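PDB 5LP5: penicillin-binding protein 2 (Pbp2) from Helicobacter pylori, which forms a core cell-wall synthesis complex with MreC and probably cross-links peptidoglycan peptides as a penicillin-binding transpeptidase. Local coordinates for residues 331-336 / 372-377; 346-351 / 367-372; 327-332 / 358-363; 315-320 / 385-390. All coordinates share one frame; numbering follows the deposited sequence.

Contact 1: 331-336 / 372-377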
loop_
_atom_site.group_PDB
_atom_site.type_symbol
_atom_site.label_atom_id
_atom_site.label_comp_id
_atom_site.label_asym_id
_atom_site.label_seq_id
_atom_site.Cartn_x
_atom_site.Cartn_y
_atom_site.Cartn_z
ATOM N N THR A 331 -61.536 -9.204 0.887
ATOM C CA THR A 331 -62.146 -10.503 0.676
ATOM C C THR A 331 -61.733 -11.432 1.801
ATOM O O THR A 331 -60.552 -11.771 1.964
ATOM C CB THR A 331 -61.721 -11.090 -0.662
ATOM O OG1 THR A 331 -61.981 -10.119 -1.694
ATOM C CG2 THR A 331 -62.457 -12.398 -0.932
ATOM N N THR A 332 -62.719 -11.807 2.601
ATOM C CA THR A 332 -62.493 -12.627 3.775
ATOM C C THR A 332 -62.996 -14.032 3.463
ATOM O O THR A 332 -64.063 -14.197 2.862
ATOM C CB THR A 332 -63.251 -12.057 4.995
ATOM O OG1 THR A 332 -63.049 -10.641 5.079
ATOM C CG2 THR A 332 -62.782 -12.716 6.289
ATOM N N ILE A 333 -62.223 -15.043 3.851
ATOM C CA ILE A 333 -62.633 -16.441 3.671
ATOM C C ILE A 333 -62.255 -17.272 4.898
ATOM O O ILE A 333 -61.364 -16.892 5.651
ATOM C CB ILE A 333 -62.006 -17.066 2.404
ATOM C CG1 ILE A 333 -60.472 -17.154 2.539
ATOM C CG2 ILE A 333 -62.402 -16.264 1.168
ATOM C CD1 ILE A 333 -59.769 -17.843 1.380
ATOM N N PRO A 334 -62.944 -18.403 5.110
ATOM C CA PRO A 334 -62.640 -19.268 6.261
ATOM C C PRO A 334 -61.277 -19.983 6.176
ATOM O O PRO A 334 -60.923 -20.537 5.143
ATOM C CB PRO A 334 -63.805 -20.273 6.281
ATOM C CG PRO A 334 -64.431 -20.199 4.931
ATOM C CD PRO A 334 -64.153 -18.832 4.384
ATOM N N THR A 335 -60.532 -19.963 7.276
ATOM C CA THR A 335 -59.162 -20.470 7.306
ATOM C C THR A 335 -58.983 -21.541 8.383
ATOM O O THR A 335 -58.553 -21.247 9.503
ATOM C CB THR A 335 -58.164 -19.321 7.540
ATOM O OG1 THR A 335 -58.287 -18.372 6.475
ATOM C CG2 THR A 335 -56.720 -19.822 7.573
ATOM N N PRO A 336 -59.312 -22.791 8.044
ATOM C CA PRO A 336 -59.133 -23.927 8.945
ATOM C C PRO A 336 -57.677 -24.377 9.044
ATOM O O PRO A 336 -56.819 -23.856 8.314
ATOM C CB PRO A 336 -59.978 -25.020 8.299
ATOM C CG PRO A 336 -60.013 -24.664 6.859
ATOM C CD PRO A 336 -60.000 -23.171 6.802
ATOM N N TYR A 372 -53.266 -21.024 -0.172
ATOM C CA TYR A 372 -53.653 -22.319 -0.728
ATOM C C TYR A 372 -54.950 -22.204 -1.548
ATOM O O TYR A 372 -55.040 -22.696 -2.674
ATOM C CB TYR A 372 -53.838 -23.375 0.375
ATOM C CG TYR A 372 -52.565 -23.872 1.051
ATOM C CD1 TYR A 372 -51.377 -24.046 0.335
ATOM C CD2 TYR A 372 -52.565 -24.209 2.406
ATOM C CE1 TYR A 372 -50.227 -24.505 0.957
ATOM C CE2 TYR A 372 -51.420 -24.675 3.030
ATOM C CZ TYR A 372 -50.256 -24.822 2.301
ATOM O OH TYR A 372 -49.120 -25.275 2.922
ATOM N N LYS A 373 -55.954 -21.544 -0.978
ATOM C CA LYS A 373 -57.280 -21.478 -1.596
ATOM C C LYS A 373 -57.295 -20.688 -2.899
ATOM O O LYS A 373 -57.778 -21.190 -3.916
ATOM C CB LYS A 373 -58.310 -20.908 -0.619
ATOM C CG LYS A 373 -58.909 -21.977 0.277
ATOM C CD LYS A 373 -59.993 -21.385 1.155
ATOM C CE LYS A 373 -60.577 -22.406 2.116
ATOM N NZ LYS A 373 -61.611 -21.802 3.007
ATOM N N PHE A 374 -56.780 -19.460 -2.877
ATOM C CA PHE A 374 -56.766 -18.643 -4.096
ATOM C C PHE A 374 -55.743 -19.178 -5.102
ATOM O O PHE A 374 -55.841 -18.901 -6.302
ATOM C CB PHE A 374 -56.519 -17.160 -3.783
ATOM C CG PHE A 374 -57.705 -16.471 -3.153
ATOM C CD1 PHE A 374 -58.794 -16.064 -3.922
ATOM C CD2 PHE A 374 -57.741 -16.233 -1.778
ATOM C CE1 PHE A 374 -59.892 -15.438 -3.329
ATOM C CE2 PHE A 374 -58.829 -15.598 -1.183
ATOM C CZ PHE A 374 -59.907 -15.198 -1.958
ATOM N N GLY A 375 -54.780 -19.954 -4.602
ATOM C CA GLY A 375 -53.779 -20.610 -5.440
ATOM C C GLY A 375 -54.404 -21.641 -6.360
ATOM O O GLY A 375 -53.900 -21.891 -7.460
ATOM N N LEU A 376 -55.501 -22.245 -5.899
ATOM C CA LEU A 376 -56.308 -23.156 -6.725
ATOM C C LEU A 376 -56.866 -22.451 -7.972
ATOM O O LEU A 376 -56.971 -23.049 -9.050
ATOM C CB LEU A 376 -57.468 -23.745 -5.908
ATOM C CG LEU A 376 -57.082 -24.671 -4.756
ATOM C CD1 LEU A 376 -58.258 -24.898 -3.822
ATOM C CD2 LEU A 376 -56.549 -25.991 -5.282
ATOM N N GLU A 377 -57.206 -21.174 -7.806
ATOM C CA GLU A 377 -57.894 -20.401 -8.838
ATOM C C GLU A 377 -56.948 -19.567 -9.746
ATOM O O GLU A 377 -57.394 -18.990 -10.747
ATOM C CB GLU A 377 -58.971 -19.514 -8.171
ATOM C CG GLU A 377 -59.960 -20.288 -7.280
ATOM C CD GLU A 377 -60.945 -19.405 -6.496
ATOM O OE1 GLU A 377 -61.054 -18.186 -6.780
ATOM O OE2 GLU A 377 -61.623 -19.936 -5.581
#
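Ile-333 packs on Lys-373 and Phe-374, and Pro-334 meets Lys-373, in a strand-on-helix contact at the surface of the transpeptidase domain. The strand is the short 333-334, which pairs antiparallel with 356-357 through backbone bonds of Ile-333 and Ser-357, and the little two-stranded sheet lies against helix 369-377. Ile-333 supplies the apolar centre. With CG1 placed between its backbone N and carbonyl carbon (chi1 65°) and the chain then extended, CD1 reaches between the two helix residues, meeting Phe-374 CE2 at 3.5 Å and Lys-373 CD at 3.6 Å. A beta-branched isoleucine suits this place, because it is at home in a strand and its CG2 lies beside Phe-374 as well, 4.1 Å from CZ. Thr-331 divides its two branches: CG2 approaches the edge of the phenyl ring, 3.9 Å from Phe-374 CZ, while OG1 is occupied by the backbone N of Thr-328. Phe-374 also touches Leu-325, Ile-327 and the ring of Tyr-370. Lysine does two jobs in one residue: its methylenes pack on Ile-333, and its fully extended chain carries the ammonium past that residue to the backbone. There Lys-373 NZ donates to Pro-334 O at 2.6 Å, with a C=O...N angle of 148° and the nitrogen tilted 16° from the carbonyl plane.

Contact 2: 346-351 / 367-372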
loop_
_atom_site.group_PDB
_atom_site.type_symbol
_atom_site.label_atom_id
_atom_site.label_comp_id
_atom_site.label_asym_id
_atom_site.label_seq_id
_atom_site.Cartn_x
_atom_site.Cartn_y
_atom_site.Cartn_z
ATOM N N PHE A 346 -53.170 -30.081 2.395
ATOM C CA PHE A 346 -52.171 -29.011 2.477
ATOM C C PHE A 346 -52.305 -28.240 3.790
ATOM O O PHE A 346 -53.264 -27.482 4.011
ATOM C CB PHE A 346 -52.291 -28.077 1.278
ATOM C CG PHE A 346 -51.981 -28.740 -0.028
ATOM C CD1 PHE A 346 -52.950 -29.487 -0.681
ATOM C CD2 PHE A 346 -50.719 -28.641 -0.591
ATOM C CE1 PHE A 346 -52.675 -30.113 -1.880
ATOM C CE2 PHE A 346 -50.436 -29.266 -1.790
ATOM C CZ PHE A 346 -51.414 -30.005 -2.435
ATOM N N ARG A 347 -51.317 -28.436 4.654
ATOM C CA ARG A 347 -51.433 -28.063 6.053
ATOM C C ARG A 347 -50.913 -26.652 6.345
ATOM O O ARG A 347 -49.935 -26.203 5.747
ATOM C CB ARG A 347 -50.688 -29.089 6.901
ATOM C CG ARG A 347 -51.137 -30.512 6.617
ATOM C CD ARG A 347 -50.347 -31.520 7.431
ATOM N NE ARG A 347 -51.089 -32.770 7.528
ATOM C CZ ARG A 347 -52.052 -33.011 8.413
ATOM N NH1 ARG A 347 -52.408 -32.102 9.313
ATOM N NH2 ARG A 347 -52.663 -34.179 8.403
ATOM N N ASP A 348 -51.604 -25.972 7.264
ATOM C CA ASP A 348 -51.217 -24.652 7.777
ATOM C C ASP A 348 -50.200 -24.842 8.892
ATOM O O ASP A 348 -50.197 -25.871 9.562
ATOM C CB ASP A 348 -52.452 -23.891 8.289
ATOM C CG ASP A 348 -52.151 -22.461 8.678
ATOM O OD1 ASP A 348 -51.390 -22.254 9.656
ATOM O OD2 ASP A 348 -52.698 -21.551 8.006
ATOM N N TRP A 349 -49.328 -23.858 9.080
ATOM C CA TRP A 349 -48.158 -24.044 9.944
ATOM C C TRP A 349 -48.518 -24.341 11.407
ATOM O O TRP A 349 -47.776 -25.052 12.087
ATOM C CB TRP A 349 -47.171 -22.862 9.841
ATOM C CG TRP A 349 -47.758 -21.550 10.263
ATOM C CD1 TRP A 349 -48.496 -20.697 9.497
ATOM C CD2 TRP A 349 -47.662 -20.943 11.557
ATOM N NE1 TRP A 349 -48.870 -19.606 10.230
ATOM C CE2 TRP A 349 -48.380 -19.735 11.502
ATOM C CE3 TRP A 349 -47.052 -21.315 12.764
ATOM C CZ2 TRP A 349 -48.499 -18.883 12.609
ATOM C CZ3 TRP A 349 -47.165 -20.461 13.867
ATOM C CH2 TRP A 349 -47.886 -19.268 13.781
ATOM N N LYS A 350 -49.637 -23.814 11.903
ATOM C CA LYS A 350 -50.066 -24.194 13.250
ATOM C C LYS A 350 -51.399 -24.891 13.263
ATOM O O LYS A 350 -52.371 -24.398 12.697
ATOM C CB LYS A 350 -50.095 -23.021 14.231
ATOM C CG LYS A 350 -50.042 -23.484 15.688
ATOM C CD LYS A 350 -48.676 -24.070 16.064
ATOM C CE LYS A 350 -48.699 -24.707 17.444
ATOM N NZ LYS A 350 -47.344 -24.807 18.054
ATOM N N LYS A 351 -51.375 -26.059 13.914
ATOM C CA LYS A 351 -52.510 -26.926 14.236
ATOM C C LYS A 351 -53.886 -26.228 14.311
ATOM O O LYS A 351 -54.861 -26.630 13.654
ATOM C CB LYS A 351 -52.180 -27.589 15.596
ATOM C CG LYS A 351 -53.020 -28.783 16.012
ATOM C CD LYS A 351 -52.694 -29.185 17.445
ATOM C CE LYS A 351 -53.451 -30.431 17.883
ATOM N NZ LYS A 351 -53.330 -30.657 19.351
ATOM N N VAL A 367 -50.379 -16.689 7.465
ATOM C CA VAL A 367 -51.381 -17.740 7.259
ATOM C C VAL A 367 -51.192 -18.415 5.902
ATOM O O VAL A 367 -50.977 -17.745 4.890
ATOM C CB VAL A 367 -52.822 -17.194 7.329
ATOM C CG1 VAL A 367 -53.837 -18.285 7.034
ATOM C CG2 VAL A 367 -53.101 -16.606 8.688
ATOM N N ASP A 368 -51.297 -19.743 5.893
ATOM C CA ASP A 368 -50.996 -20.537 4.711
ATOM C C ASP A 368 -52.237 -20.770 3.843
ATOM O O ASP A 368 -52.151 -20.695 2.612
ATOM C CB ASP A 368 -50.357 -21.868 5.123
ATOM C CG ASP A 368 -48.913 -21.708 5.648
ATOM O OD1 ASP A 368 -48.219 -20.743 5.284
ATOM O OD2 ASP A 368 -48.447 -22.557 6.424
ATOM N N VAL A 369 -53.382 -21.040 4.471
ATOM C CA VAL A 369 -54.571 -21.494 3.721
ATOM C C VAL A 369 -55.177 -20.446 2.787
ATOM O O VAL A 369 -55.675 -20.796 1.718
ATOM C CB VAL A 369 -55.663 -22.075 4.655
ATOM C CG1 VAL A 369 -56.962 -22.326 3.895
ATOM C CG2 VAL A 369 -55.177 -23.378 5.274
ATOM N N TYR A 370 -55.138 -19.172 3.177
ATOM C CA TYR A 370 -55.632 -18.107 2.304
ATOM C C TYR A 370 -54.994 -18.236 0.917
ATOM O O TYR A 370 -55.670 -18.093 -0.106
ATOM C CB TYR A 370 -55.322 -16.736 2.909
ATOM C CG TYR A 370 -55.690 -15.549 2.033
ATOM C CD1 TYR A 370 -56.960 -14.980 2.089
ATOM C CD2 TYR A 370 -54.766 -14.993 1.154
ATOM C CE1 TYR A 370 -57.292 -13.875 1.312
ATOM C CE2 TYR A 370 -55.082 -13.891 0.368
ATOM C CZ TYR A 370 -56.344 -13.328 0.449
ATOM O OH TYR A 370 -56.672 -12.232 -0.334
ATOM N N PHE A 371 -53.690 -18.526 0.912
ATOM C CA PHE A 371 -52.893 -18.632 -0.312
ATOM C C PHE A 371 -53.089 -19.979 -0.967
ATOM O O PHE A 371 -53.089 -20.073 -2.187
ATOM C CB PHE A 371 -51.404 -18.365 -0.026
ATOM C CG PHE A 371 -51.144 -16.994 0.542
ATOM C CD1 PHE A 371 -51.096 -15.881 -0.288
ATOM C CD2 PHE A 371 -50.983 -16.811 1.903
ATOM C CE1 PHE A 371 -50.880 -14.619 0.226
ATOM C CE2 PHE A 371 -50.772 -15.553 2.415
ATOM C CZ PHE A 371 -50.725 -14.455 1.580
ATOM N N TYR A 372 -53.266 -21.024 -0.172
ATOM C CA TYR A 372 -53.653 -22.319 -0.728
ATOM C C TYR A 372 -54.950 -22.204 -1.548
ATOM O O TYR A 372 -55.040 -22.696 -2.674
ATOM C CB TYR A 372 -53.838 -23.375 0.375
ATOM C CG TYR A 372 -52.565 -23.872 1.051
ATOM C CD1 TYR A 372 -51.377 -24.046 0.335
ATOM C CD2 TYR A 372 -52.565 -24.209 2.406
ATOM C CE1 TYR A 372 -50.227 -24.505 0.957
ATOM C CE2 TYR A 372 -51.420 -24.675 3.030
ATOM C CZ TYR A 372 -50.256 -24.822 2.301
ATOM O OH TYR A 372 -49.120 -25.275 2.922
#
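Phe-346 CB sits over one face of the Tyr-372 ring, a CH-pi contact 3.9 Å from the centroid and almost on the ring normal. Asp-368 O lies against the opposite face, offset toward the rim, so the phenol is held between strand 345-347 and the backbone one helical turn earlier. At the ring's edge Tyr-372 OH donates to Arg-347 O at 3.1 Å, coming from above the carbonyl plane. A second tight point is Asp-348, whose CG is anti to the backbone N (chi1 -173°). Its OD2 ties the loop to the backbone of Asp-368, receiving Asp-368 N at 3.1 Å from well out of the carboxylate plane, while OD1 shapes the loop itself by accepting from Lys-350 N in an Asx turn. The outer side is looser. The ring of Phe-346 leads outward and makes an edge-to-face pair with Tyr-372, centroids 5.8 Å apart; the side chain of Arg-347 leads away, and the exposed Trp-349 brings its indole edge, CD1, to Asp-368 OD2. Asp-368 OD1 forms a salt bridge with Lys-314 of the putative SxxK motif. Val-367 and Asp-368 are therefore consistent with the second, SxN-like motif (here S-V-D) of a penicillin-binding active site.

Contact 3: 327-332 / 358-363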
loop_
_atom_site.group_PDB
_atom_site.type_symbol
_atom_site.label_atom_id
_atom_site.label_comp_id
_atom_site.label_asym_id
_atom_site.label_seq_id
_atom_site.Cartn_x
_atom_site.Cartn_y
_atom_site.Cartn_z
ATOM N N ILE A 327 -61.250 -10.125 -6.865
ATOM C CA ILE A 327 -61.251 -10.065 -5.395
ATOM C C ILE A 327 -60.543 -8.802 -4.884
ATOM O O ILE A 327 -60.027 -8.010 -5.674
ATOM C CB ILE A 327 -60.620 -11.335 -4.765
ATOM C CG1 ILE A 327 -59.252 -11.657 -5.389
ATOM C CG2 ILE A 327 -61.565 -12.523 -4.910
ATOM C CD1 ILE A 327 -58.076 -11.273 -4.527
ATOM N N THR A 328 -60.559 -8.600 -3.567
ATOM C CA THR A 328 -59.900 -7.445 -2.944
ATOM C C THR A 328 -59.185 -7.812 -1.640
ATOM O O THR A 328 -59.300 -8.930 -1.109
ATOM C CB THR A 328 -60.880 -6.302 -2.606
ATOM O OG1 THR A 328 -61.789 -6.741 -1.587
ATOM C CG2 THR A 328 -61.646 -5.853 -3.838
ATOM N N GLU A 329 -58.442 -6.833 -1.137
ATOM C CA GLU A 329 -57.719 -6.953 0.120
ATOM C C GLU A 329 -58.639 -7.344 1.263
ATOM O O GLU A 329 -58.196 -7.981 2.207
ATOM C CB GLU A 329 -56.934 -5.661 0.443
ATOM C CG GLU A 329 -57.715 -4.349 0.456
ATOM C CD GLU A 329 -57.745 -3.643 -0.894
ATOM O OE1 GLU A 329 -57.710 -4.320 -1.945
ATOM O OE2 GLU A 329 -57.835 -2.406 -0.907
ATOM N N ASN A 330 -59.919 -7.005 1.149
ATOM C CA ASN A 330 -60.899 -7.267 2.212
ATOM C C ASN A 330 -61.686 -8.557 2.038
ATOM O O ASN A 330 -62.433 -8.950 2.935
ATOM C CB ASN A 330 -61.886 -6.118 2.287
ATOM C CG ASN A 330 -61.202 -4.787 2.332
ATOM O OD1 ASN A 330 -60.489 -4.493 3.281
ATOM N ND2 ASN A 330 -61.406 -3.976 1.306
ATOM N N THR A 331 -61.536 -9.204 0.887
ATOM C CA THR A 331 -62.146 -10.503 0.676
ATOM C C THR A 331 -61.733 -11.432 1.801
ATOM O O THR A 331 -60.552 -11.771 1.964
ATOM C CB THR A 331 -61.721 -11.090 -0.662
ATOM O OG1 THR A 331 -61.981 -10.119 -1.694
ATOM C CG2 THR A 331 -62.457 -12.398 -0.932
ATOM N N THR A 332 -62.719 -11.807 2.601
ATOM C CA THR A 332 -62.493 -12.627 3.775
ATOM C C THR A 332 -62.996 -14.032 3.463
ATOM O O THR A 332 -64.063 -14.197 2.862
ATOM C CB THR A 332 -63.251 -12.057 4.995
ATOM O OG1 THR A 332 -63.049 -10.641 5.079
ATOM C CG2 THR A 332 -62.782 -12.716 6.289
ATOM N N ASN A 358 -58.685 -12.202 5.929
ATOM C CA ASN A 358 -58.570 -11.479 4.659
ATOM C C ASN A 358 -57.088 -11.423 4.265
ATOM O O ASN A 358 -56.257 -12.113 4.864
ATOM C CB ASN A 358 -59.157 -10.070 4.812
ATOM C CG ASN A 358 -58.560 -9.314 5.987
ATOM O OD1 ASN A 358 -57.367 -9.423 6.269
ATOM N ND2 ASN A 358 -59.397 -8.554 6.689
ATOM N N LEU A 359 -56.755 -10.602 3.271
ATOM C CA LEU A 359 -55.344 -10.393 2.883
ATOM C C LEU A 359 -54.497 -9.801 4.031
ATOM O O LEU A 359 -53.462 -10.362 4.398
ATOM C CB LEU A 359 -55.242 -9.501 1.631
ATOM C CG LEU A 359 -54.034 -9.731 0.698
ATOM C CD1 LEU A 359 -54.162 -8.930 -0.592
ATOM C CD2 LEU A 359 -52.704 -9.408 1.342
ATOM N N TYR A 360 -54.950 -8.679 4.595
ATOM C CA TYR A 360 -54.257 -8.022 5.725
ATOM C C TYR A 360 -53.893 -9.043 6.813
ATOM O O TYR A 360 -52.766 -9.061 7.319
ATOM C CB TYR A 360 -55.103 -6.894 6.368
ATOM C CG TYR A 360 -55.447 -5.688 5.487
ATOM C CD1 TYR A 360 -54.669 -4.537 5.497
ATOM C CD2 TYR A 360 -56.582 -5.692 4.680
ATOM C CE1 TYR A 360 -54.994 -3.446 4.705
ATOM C CE2 TYR A 360 -56.912 -4.606 3.892
ATOM C CZ TYR A 360 -56.116 -3.490 3.907
ATOM O OH TYR A 360 -56.450 -2.421 3.113
ATOM N N LYS A 361 -54.853 -9.894 7.161
ATOM C CA LYS A 361 -54.688 -10.830 8.273
ATOM C C LYS A 361 -53.810 -12.028 7.896
ATOM O O LYS A 361 -53.070 -12.566 8.738
ATOM C CB LYS A 361 -56.053 -11.310 8.780
ATOM C CG LYS A 361 -55.966 -12.071 10.107
ATOM C CD LYS A 361 -57.303 -12.619 10.560
ATOM C CE LYS A 361 -57.081 -13.885 11.380
ATOM N NZ LYS A 361 -58.317 -14.643 11.691
ATOM N N ALA A 362 -53.899 -12.442 6.635
ATOM C CA ALA A 362 -53.094 -13.558 6.125
ATOM C C ALA A 362 -51.600 -13.214 6.103
ATOM O O ALA A 362 -50.738 -14.066 6.374
ATOM C CB ALA A 362 -53.572 -13.971 4.735
ATOM N N ILE A 363 -51.314 -11.960 5.762
ATOM C CA ILE A 363 -49.969 -11.421 5.847
ATOM C C ILE A 363 -49.550 -11.362 7.311
ATOM O O ILE A 363 -48.501 -11.910 7.701
ATOM C CB ILE A 363 -49.885 -9.994 5.257
ATOM C CG1 ILE A 363 -50.135 -10.006 3.743
ATOM C CG2 ILE A 363 -48.518 -9.395 5.574
ATOM C CD1 ILE A 363 -50.066 -8.644 3.080
#
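The backbone N of Leu-359, at the first position of helix 359-364, donates to Glu-329 O at 3.2 Å and 142°, linking the helix start to the type I turn from Thr-328 to Thr-331. Beside it Asn-358 CA makes a CA-H...O contact with Thr-331 O, bringing the chain just before the helix close to the turn. Asn-358 faces the turn with CB, which lies 3.5 Å from Glu-329 O. Its CG stands between the backbone N and the carbonyl carbon (chi1 53°), which turns OD1 back over the helix to accept from Lys-361 N at 2.7 Å. Glu-329 and Tyr-360 run side by side: CB and CG of the glutamate lie against the CE2/OH side of the phenol, obliquely to the ring, and its carboxylate forms a salt bridge with Lys-480. Asn-330 follows the same ring, its OD1 3.6 Å from Tyr-360 CE2 and its amide 21° from the ring plane. Leu-359 CB touches the Glu-329 backbone, while its side chain meets Leu-322 and Leu-484 in the helical core. Asparagine, a good side-chain acceptor, suits the position: this is a classic helix N-cap, with the neighbouring turn taking a further N-H of the helix's first turn.

Contact 4: 315-320 / 385-390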
loop_
_atom_site.group_PDB
_atom_site.type_symbol
_atom_site.label_atom_id
_atom_site.label_comp_id
_atom_site.label_asym_id
_atom_site.label_seq_id
_atom_site.Cartn_x
_atom_site.Cartn_y
_atom_site.Cartn_z
ATOM N N MET A 315 -46.690 -11.282 0.180
ATOM C CA MET A 315 -47.233 -10.025 -0.324
ATOM C C MET A 315 -47.052 -9.887 -1.855
ATOM O O MET A 315 -47.831 -9.196 -2.527
ATOM C CB MET A 315 -46.716 -8.795 0.469
ATOM C CG MET A 315 -45.222 -8.697 0.802
ATOM S SD MET A 315 -44.566 -9.525 2.282
ATOM C CE MET A 315 -45.872 -9.168 3.428
ATOM N N GLY A 316 -46.052 -10.568 -2.405
ATOM C CA GLY A 316 -45.912 -10.673 -3.861
ATOM C C GLY A 316 -46.976 -11.568 -4.474
ATOM O O GLY A 316 -47.521 -11.265 -5.537
ATOM N N VAL A 317 -47.266 -12.666 -3.783
ATOM C CA VAL A 317 -48.311 -13.620 -4.183
ATOM C C VAL A 317 -49.700 -12.961 -4.107
ATOM O O VAL A 317 -50.485 -13.000 -5.054
ATOM C CB VAL A 317 -48.292 -14.876 -3.267
ATOM C CG1 VAL A 317 -49.402 -15.846 -3.633
ATOM C CG2 VAL A 317 -46.945 -15.583 -3.327
ATOM N N GLY A 318 -49.989 -12.362 -2.958
ATOM C CA GLY A 318 -51.216 -11.611 -2.762
ATOM C C GLY A 318 -51.402 -10.572 -3.845
ATOM O O GLY A 318 -52.498 -10.429 -4.382
ATOM N N LEU A 319 -50.334 -9.855 -4.186
ATOM C CA LEU A 319 -50.421 -8.828 -5.220
ATOM C C LEU A 319 -50.871 -9.420 -6.560
ATOM O O LEU A 319 -51.590 -8.770 -7.323
ATOM C CB LEU A 319 -49.093 -8.077 -5.364
ATOM C CG LEU A 319 -49.049 -7.024 -6.480
ATOM C CD1 LEU A 319 -50.023 -5.894 -6.212
ATOM C CD2 LEU A 319 -47.642 -6.486 -6.683
ATOM N N SER A 320 -50.450 -10.646 -6.838
ATOM C CA SER A 320 -50.881 -11.342 -8.043
ATOM C C SER A 320 -52.367 -11.713 -7.985
ATOM O O SER A 320 -53.077 -11.592 -8.984
ATOM C CB SER A 320 -50.056 -12.612 -8.249
ATOM O OG SER A 320 -50.218 -13.114 -9.573
ATOM N N LYS A 385 -45.388 -14.653 -13.189
ATOM C CA LYS A 385 -45.128 -13.351 -13.786
ATOM C C LYS A 385 -45.031 -12.261 -12.715
ATOM O O LYS A 385 -44.099 -11.473 -12.708
ATOM C CB LYS A 385 -46.209 -12.985 -14.810
ATOM C CG LYS A 385 -45.885 -11.701 -15.575
ATOM C CD LYS A 385 -46.765 -11.499 -16.791
ATOM C CE LYS A 385 -46.285 -10.328 -17.632
ATOM N NZ LYS A 385 -47.128 -10.190 -18.854
ATOM N N THR A 386 -46.000 -12.214 -11.817
ATOM C CA THR A 386 -45.995 -11.222 -10.744
ATOM C C THR A 386 -44.746 -11.385 -9.850
ATOM O O THR A 386 -44.032 -10.410 -9.594
ATOM C CB THR A 386 -47.313 -11.278 -9.924
ATOM O OG1 THR A 386 -48.411 -10.844 -10.740
ATOM C CG2 THR A 386 -47.256 -10.385 -8.711
ATOM N N LEU A 387 -44.467 -12.606 -9.395
ATOM C CA LEU A 387 -43.271 -12.870 -8.581
ATOM C C LEU A 387 -41.967 -12.441 -9.277
ATOM O O LEU A 387 -41.069 -11.895 -8.651
ATOM C CB LEU A 387 -43.179 -14.357 -8.233
ATOM C CG LEU A 387 -44.214 -14.890 -7.253
ATOM C CD1 LEU A 387 -44.359 -16.401 -7.357
ATOM C CD2 LEU A 387 -43.844 -14.483 -5.833
ATOM N N ARG A 388 -41.861 -12.717 -10.572
ATOM C CA ARG A 388 -40.681 -12.361 -11.364
ATOM C C ARG A 388 -40.627 -10.868 -11.647
ATOM O O ARG A 388 -39.560 -10.310 -11.857
ATOM C CB ARG A 388 -40.676 -13.124 -12.689
ATOM C CG ARG A 388 -40.196 -14.578 -12.586
ATOM C CD ARG A 388 -40.098 -15.271 -13.946
ATOM N NE ARG A 388 -39.118 -14.592 -14.799
ATOM C CZ ARG A 388 -37.839 -14.945 -14.976
ATOM N NH1 ARG A 388 -37.330 -16.024 -14.392
ATOM N NH2 ARG A 388 -37.059 -14.200 -15.759
ATOM N N GLU A 389 -41.778 -10.220 -11.666
ATOM C CA GLU A 389 -41.829 -8.769 -11.813
ATOM C C GLU A 389 -41.342 -8.056 -10.569
ATOM O O GLU A 389 -40.773 -6.981 -10.687
ATOM C CB GLU A 389 -43.248 -8.298 -12.132
ATOM C CG GLU A 389 -43.642 -8.471 -13.583
ATOM C CD GLU A 389 -45.118 -8.204 -13.842
ATOM O OE1 GLU A 389 -45.842 -7.826 -12.889
ATOM O OE2 GLU A 389 -45.547 -8.371 -15.014
ATOM N N VAL A 390 -41.586 -8.633 -9.392
ATOM C CA VAL A 390 -41.105 -8.053 -8.123
ATOM C C VAL A 390 -39.674 -8.490 -7.758
ATOM O O VAL A 390 -39.236 -8.268 -6.618
ATOM C CB VAL A 390 -42.059 -8.317 -6.921
ATOM C CG1 VAL A 390 -43.458 -7.806 -7.220
ATOM C CG2 VAL A 390 -42.111 -9.785 -6.529
#
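No ring, carboxylate or side-chain amide meets another across Gly-316, Ser-320 and Thr-386; the flat group involved is a peptide, whose Gly-316 O touches Thr-386 CG2 at 3.3 Å. The axes of 315-320 and 385-389 approach to 8.7 Å, and their N-to-C directions make 131°. Gly-316 suits the crossing because, lacking a side chain, it lets the other helix come near: its CA is 5.8 Å from Leu-387 CA. Thr-386 turns CG2, anti to its own N, into this spot, and the same methyl lies 3.6 Å from Ser-320 CB. Its OG1 is directed elsewhere, to a weak hydrogen bond with Ser-320 OG at 3.1 Å, in which either hydroxyl could donate; Glu-323 OE1 is a further, weak partner of Thr-386 OG1. Apolar pairs flank the polar one. Val-317 and Leu-387 lie side by side, with CG2 of the valine 4.1 Å from CD2 of the leucine, and Leu-319 CD2 comes to 4.4 Å from Val-390 CG1. All the touching residues are buried. The chemistry implies a helix pair held mainly by small residues and aliphatic packing, to which the weak bond between the buried hydroxyls is a minor polar addition.

Overall arrangement
All four contacts lie in the transpeptidase domain and on one side of the chain's centre. Their first segments come in the order 4, 3, 1, 2 and their second in the order 3, 2, 1, 4, so contact 4 spans the others. Contacts 1 and 2 use helix 369-377 and share Tyr-372; contacts 1 and 3 share Thr-331 and Thr-332. The centre of contact 1 lies about 9 Å from those of contacts 2 and 3, while contact 4, about 15 to 19 Å from the rest, is deeper. Phe-371 packs on Val-317, joining the helices that follow the putative SxxK and Ser-Val-Asp motifs; together the contacts pack the helical part of the domain beside the probable active site.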